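Local structure of fatty acid CoA ligase (Marinactinospora thermotolerans, 6H1B) at residues P194-I199 with G218-L223. The protein belongs to the ANL superfamily of AMP-binding enzymes and binds adenosine monophosphate and 1-ethanoyl-9H-pyrido[3,4-b]indole-3-carboxylic acid. The protein carries 1 engineered substitution. Sequence-based numbering, arbitrary orientation.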
loop_
_atom_site.group_PDB
_atom_site.type_symbol
_atom_site.label_atom_id
_atom_site.label_comp_id
_atom_site.label_asym_id
_atom_site.label_seq_id
_atom_site.Cartn_x
_atom_site.Cartn_y
_atom_site.Cartn_z
ATOM N N PRO A 194 12.537 -12.400 15.093
ATOM C CA PRO A 194 12.261 -12.553 13.673
ATOM C C PRO A 194 10.796 -12.869 13.306
ATOM O O PRO A 194 10.124 -13.528 14.028
ATOM C CB PRO A 194 13.138 -13.761 13.347
ATOM C CG PRO A 194 12.929 -14.674 14.574
ATOM C CD PRO A 194 12.729 -13.708 15.726
ATOM N N TRP A 195 10.345 -12.376 12.155
ATOM C CA TRP A 195 9.067 -12.624 11.559
ATOM C C TRP A 195 9.210 -13.672 10.458
ATOM O O TRP A 195 10.171 -13.613 9.699
ATOM C CB TRP A 195 8.565 -11.324 10.926
ATOM C CG TRP A 195 8.591 -10.127 11.820
ATOM C CD1 TRP A 195 8.362 -10.093 13.160
ATOM C CD2 TRP A 195 8.730 -8.769 11.398
ATOM N NE1 TRP A 195 8.401 -8.803 13.618
ATOM C CE2 TRP A 195 8.608 -7.967 12.553
ATOM C CE3 TRP A 195 8.944 -8.153 10.166
ATOM C CZ2 TRP A 195 8.754 -6.580 12.522
ATOM C CZ3 TRP A 195 9.067 -6.784 10.133
ATOM C CH2 TRP A 195 8.971 -6.004 11.294
ATOM N N ARG A 196 8.241 -14.581 10.313
ATOM C CA ARG A 196 8.023 -15.256 9.026
ATOM C C ARG A 196 6.871 -14.530 8.322
ATOM O O ARG A 196 5.710 -14.825 8.579
ATOM C CB ARG A 196 7.750 -16.748 9.249
ATOM C CG ARG A 196 8.939 -17.689 9.109
ATOM C CD ARG A 196 9.721 -18.062 10.361
ATOM N NE ARG A 196 8.989 -18.607 11.505
ATOM C CZ ARG A 196 7.782 -19.170 11.471
ATOM N NH1 ARG A 196 7.201 -19.387 10.302
ATOM N NH2 ARG A 196 7.165 -19.505 12.603
ATOM N N PHE A 197 7.210 -13.575 7.460
ATOM C CA PHE A 197 6.256 -12.614 6.882
ATOM C C PHE A 197 5.885 -13.010 5.457
ATOM O O PHE A 197 6.717 -13.012 4.596
ATOM C CB PHE A 197 6.851 -11.208 6.872
ATOM C CG PHE A 197 5.863 -10.078 6.904
ATOM C CD1 PHE A 197 4.905 -9.941 5.932
ATOM C CD2 PHE A 197 5.915 -9.127 7.907
ATOM C CE1 PHE A 197 4.005 -8.879 5.975
ATOM C CE2 PHE A 197 5.030 -8.052 7.952
ATOM C CZ PHE A 197 4.075 -7.930 6.979
ATOM N N LEU A 198 4.600 -13.309 5.253
ATOM C CA LEU A 198 4.023 -13.732 3.973
ATOM C C LEU A 198 3.612 -12.491 3.173
ATOM O O LEU A 198 2.782 -11.705 3.615
ATOM C CB LEU A 198 2.807 -14.607 4.275
ATOM C CG LEU A 198 2.482 -15.718 3.282
ATOM C CD1 LEU A 198 1.011 -16.098 3.416
ATOM C CD2 LEU A 198 2.785 -15.338 1.846
ATOM N N ILE A 199 4.198 -12.335 1.990
ATOM C CA ILE A 199 3.980 -11.152 1.173
ATOM C C ILE A 199 3.364 -11.559 -0.159
ATOM O O ILE A 199 4.063 -11.981 -1.079
ATOM C CB ILE A 199 5.300 -10.382 0.982
ATOM C CG1 ILE A 199 5.984 -10.157 2.338
ATOM C CG2 ILE A 199 5.063 -9.093 0.199
ATOM C CD1 ILE A 199 6.849 -8.919 2.406
ATOM N N GLY A 218 15.796 -9.678 10.888
ATOM C CA GLY A 218 16.401 -11.018 10.948
ATOM C C GLY A 218 15.403 -12.142 10.724
ATOM O O GLY A 218 15.631 -13.253 11.143
ATOM N N GLY A 219 14.298 -11.842 10.034
ATOM C CA GLY A 219 13.284 -12.829 9.738
ATOM C C GLY A 219 13.388 -13.378 8.323
ATOM O O GLY A 219 14.396 -13.213 7.627
ATOM N N THR A 220 12.307 -14.042 7.912
ATOM C CA THR A 220 12.198 -14.707 6.651
ATOM C C THR A 220 10.998 -14.145 5.883
ATOM O O THR A 220 9.912 -14.118 6.402
ATOM C CB THR A 220 12.040 -16.219 6.873
ATOM O OG1 THR A 220 12.939 -16.602 7.918
ATOM C CG2 THR A 220 12.287 -17.028 5.615
ATOM N N VAL A 221 11.214 -13.722 4.638
ATOM C CA VAL A 221 10.159 -13.355 3.725
ATOM C C VAL A 221 9.618 -14.632 3.065
ATOM O O VAL A 221 10.377 -15.462 2.609
ATOM C CB VAL A 221 10.666 -12.364 2.659
ATOM C CG1 VAL A 221 9.658 -12.156 1.527
ATOM C CG2 VAL A 221 11.074 -11.045 3.293
ATOM N N VAL A 222 8.289 -14.764 3.021
ATOM C CA VAL A 222 7.590 -15.832 2.340
ATOM C C VAL A 222 6.828 -15.194 1.185
ATOM O O VAL A 222 5.990 -14.347 1.423
ATOM C CB VAL A 222 6.636 -16.582 3.287
ATOM C CG1 VAL A 222 6.035 -17.810 2.625
ATOM C CG2 VAL A 222 7.306 -16.968 4.597
ATOM N N LEU A 223 7.140 -15.606 -0.047
ATOM C CA LEU A 223 6.635 -14.946 -1.250
ATOM C C LEU A 223 5.503 -15.762 -1.876
ATOM O O LEU A 223 5.587 -16.967 -1.955
ATOM C CB LEU A 223 7.775 -14.800 -2.260
ATOM C CG LEU A 223 8.678 -13.590 -2.084
ATOM C CD1 LEU A 223 9.720 -13.566 -3.176
ATOM C CD2 LEU A 223 7.876 -12.291 -2.121
#
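Leu198 and Val222 carry the tightly packed end of this contact, their side chains slanting across one another with Leu198 CD2 4.2 Å from Val222 CG1. Val222 CG1 stands anti to the backbone N (chi1 -173°), which turns this methyl to Leu198. Ala235 and Ile236 of helix 229-238 pack on Leu198, and Glu239, just beyond that helix, touches Val222. On the other face of the sheet Ile199 CG1 approaches Val221 CG1 at 4.3 Å, next to helix 206-216. That helix links the two strands, making a beta-alpha-beta unit of the large N-terminal domain of an AMP-binding enzyme, and the strands run side by side and parallel in its mixed sheet. Four backbone hydrogen bonds join the two segments: Thr220 N to the carbonyl O of Trp195, just ahead of strand 196-199, Phe197 N to Thr220 O, Val222 N to Phe197 O at 2.8 Å and Ile199 N to Val222 O. Towards Pro194 the side-chain packing thins and opens to solvent, although the backbones stay close. Here the bent Arg196 chain runs alongside Thr220, CG to CB 4.1 Å, while Thr220 OG1 bonds to Val18 O. Beyond it exposed Pro194 rests its CB 3.4 Å from Gly218 O, where a Schellman motif ends helix 206-216.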